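Local coordinates for F-actin-capping protein subunit alpha (PDB 7A0H) that probably caps the fast-growing barbed ends of actin filaments as an asymmetric homodimer of alpha subunits, blocking subunit exchange there, at residues N121-E126 / F246-L251. Numbering follows the deposited sequence.
With GOL (glycerol), chain X.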
loop_
_atom_site.group_PDB
_atom_site.type_symbol
_atom_site.label_atom_id
_atom_site.label_comp_id
_atom_site.label_asym_id
_atom_site.label_seq_id
_atom_site.Cartn_x
_atom_site.Cartn_y
_atom_site.Cartn_z
ATOM N N ASN A 121 -30.436 -15.484 -11.424
ATOM C CA ASN A 121 -30.415 -15.030 -10.039
ATOM C C ASN A 121 -30.576 -16.209 -9.084
ATOM O O ASN A 121 -29.858 -16.324 -8.076
ATOM C CB ASN A 121 -31.552 -14.006 -9.816
ATOM C CG ASN A 121 -31.715 -13.657 -8.366
ATOM O OD1 ASN A 121 -30.912 -12.907 -7.831
ATOM N ND2 ASN A 121 -32.682 -14.274 -7.697
ATOM N N ASN A 122 -31.567 -17.069 -9.350
ATOM C CA ASN A 122 -31.802 -18.237 -8.491
ATOM C C ASN A 122 -30.623 -19.191 -8.446
ATOM O O ASN A 122 -30.277 -19.704 -7.375
ATOM C CB ASN A 122 -33.014 -19.025 -8.985
ATOM C CG ASN A 122 -34.218 -18.159 -9.028
ATOM O OD1 ASN A 122 -34.175 -17.050 -8.454
ATOM N ND2 ASN A 122 -35.269 -18.605 -9.676
ATOM N N LYS A 123 -29.982 -19.428 -9.588
ATOM C CA LYS A 123 -28.852 -20.355 -9.574
ATOM C C LYS A 123 -27.655 -19.718 -8.841
ATOM O O LYS A 123 -26.913 -20.423 -8.141
ATOM C CB LYS A 123 -28.385 -20.661 -10.996
ATOM C CG LYS A 123 -29.347 -21.436 -11.882
ATOM C CD LYS A 123 -30.062 -22.535 -11.140
ATOM C CE LYS A 123 -31.110 -23.249 -12.078
ATOM N NZ LYS A 123 -31.786 -24.317 -11.244
ATOM N N LEU A 124 -27.475 -18.374 -8.996
ATOM C CA LEU A 124 -26.389 -17.650 -8.297
ATOM C C LEU A 124 -26.594 -17.731 -6.815
ATOM O O LEU A 124 -25.711 -18.131 -6.074
ATOM C CB LEU A 124 -26.319 -16.193 -8.705
ATOM C CG LEU A 124 -25.040 -15.418 -8.282
ATOM C CD1 LEU A 124 -23.716 -15.902 -8.943
ATOM C CD2 LEU A 124 -25.260 -13.908 -8.644
ATOM N N LYS A 125 -27.799 -17.506 -6.363
ATOM C CA LYS A 125 -28.020 -17.664 -4.936
ATOM C C LYS A 125 -27.822 -19.100 -4.471
ATOM O O LYS A 125 -27.253 -19.335 -3.390
ATOM C CB LYS A 125 -29.417 -17.137 -4.563
ATOM C CG LYS A 125 -29.356 -15.496 -4.657
ATOM C CD LYS A 125 -30.538 -14.764 -4.163
ATOM C CE LYS A 125 -30.400 -13.276 -4.513
ATOM N NZ LYS A 125 -29.314 -12.566 -3.755
ATOM N N GLU A 126 -28.277 -20.086 -5.255
ATOM C CA GLU A 126 -28.124 -21.470 -4.801
ATOM C C GLU A 126 -26.653 -21.803 -4.697
ATOM O O GLU A 126 -26.186 -22.450 -3.733
ATOM C CB GLU A 126 -28.871 -22.423 -5.758
ATOM C CG GLU A 126 -28.634 -23.923 -5.543
ATOM C CD GLU A 126 -29.356 -24.844 -6.589
ATOM O OE1 GLU A 126 -29.092 -24.730 -7.830
ATOM O OE2 GLU A 126 -30.188 -25.674 -6.138
ATOM N N PHE A 246 -29.552 -22.670 -19.294
ATOM C CA PHE A 246 -28.654 -21.542 -19.578
ATOM C C PHE A 246 -28.001 -21.006 -18.291
ATOM O O PHE A 246 -26.795 -20.914 -18.205
ATOM C CB PHE A 246 -29.467 -20.455 -20.320
ATOM C CG PHE A 246 -28.679 -19.151 -20.679
ATOM C CD1 PHE A 246 -28.173 -18.960 -21.965
ATOM C CD2 PHE A 246 -28.481 -18.135 -19.726
ATOM C CE1 PHE A 246 -27.489 -17.797 -22.318
ATOM C CE2 PHE A 246 -27.741 -16.981 -20.038
ATOM C CZ PHE A 246 -27.282 -16.774 -21.352
ATOM N N ALA A 247 -28.795 -20.805 -17.249
ATOM C CA ALA A 247 -28.324 -20.293 -15.967
ATOM C C ALA A 247 -27.373 -21.293 -15.323
ATOM O O ALA A 247 -26.260 -20.941 -14.832
ATOM C CB ALA A 247 -29.589 -20.007 -15.106
ATOM N N SER A 248 -27.753 -22.560 -15.343
ATOM C CA SER A 248 -26.915 -23.626 -14.768
ATOM C C SER A 248 -25.572 -23.695 -15.468
ATOM O O SER A 248 -24.548 -23.816 -14.799
ATOM C CB SER A 248 -27.662 -24.961 -14.847
ATOM O OG SER A 248 -28.568 -25.101 -13.728
ATOM N N SER A 249 -25.527 -23.532 -16.806
ATOM C CA SER A 249 -24.253 -23.615 -17.514
ATOM C C SER A 249 -23.324 -22.465 -17.137
ATOM O O SER A 249 -22.143 -22.674 -16.857
ATOM C CB SER A 249 -24.433 -23.589 -19.051
ATOM O OG SER A 249 -25.376 -24.526 -19.516
ATOM N N ILE A 250 -23.850 -21.238 -17.129
ATOM C CA ILE A 250 -23.069 -20.090 -16.655
ATOM C C ILE A 250 -22.591 -20.326 -15.234
ATOM O O ILE A 250 -21.403 -20.203 -14.925
ATOM C CB ILE A 250 -23.911 -18.806 -16.730
ATOM C CG1 ILE A 250 -24.131 -18.426 -18.159
ATOM C CG2 ILE A 250 -23.128 -17.629 -16.031
ATOM C CD1 ILE A 250 -25.157 -17.395 -18.264
ATOM N N LEU A 251 -23.517 -20.734 -14.360
ATOM C CA LEU A 251 -23.099 -20.983 -12.998
ATOM C C LEU A 251 -22.066 -22.104 -12.897
ATOM O O LEU A 251 -21.199 -22.019 -12.024
ATOM C CB LEU A 251 -24.293 -21.295 -12.071
ATOM C CG LEU A 251 -24.623 -19.920 -11.294
ATOM C CD1 LEU A 251 -23.420 -19.367 -10.473
ATOM C CD2 LEU A 251 -25.115 -18.893 -12.318
HETATM C C1 GOL X . -29.300 -27.760 -9.041
HETATM O O1 GOL X . -28.590 -28.617 -8.057
HETATM C C2 GOL X . -28.590 -27.541 -10.532
HETATM O O2 GOL X . -28.786 -26.124 -10.984
HETATM C C3 GOL X . -27.045 -27.868 -10.538
HETATM O O3 GOL X . -26.633 -27.935 -11.956
#
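The aliphatic stem of K123 lies against A247 and L251, CG lying 3.5 Å from CB of A247 and CB 3.8 Å from CG of L251. The bend in its chain (chi2 -40°) follows the first torsion, which places CG beside the backbone N, and the stem then runs past A247 toward S248. Deeper in, buried L124 and L251 cross at about a right angle, their CD1 atoms 3.8 Å apart. The axes of the two segments come within 9.0 Å at a 39° angle, and the small A247 faces K123 there. No hydrogen bond joins the segments directly, so the tight part rests on apolar contact. The outer side is looser and polar: a glycerol, probably from the crystallisation liquor, hydrogen-bonds through O2 to OG of S248 at 2.9 Å and weakly to OE1 of E126 at 3.5 Å. K123 NZ approaches the same O2 and also forms a long, weak ion pair with E244. Helices 112-131 and 243-266 pack side by side on the five-stranded antiparallel sheet, L124 reaching I177 of strand 170-183 and V162 of strand 154-167, while L251 rests on L175 of strand 170-183.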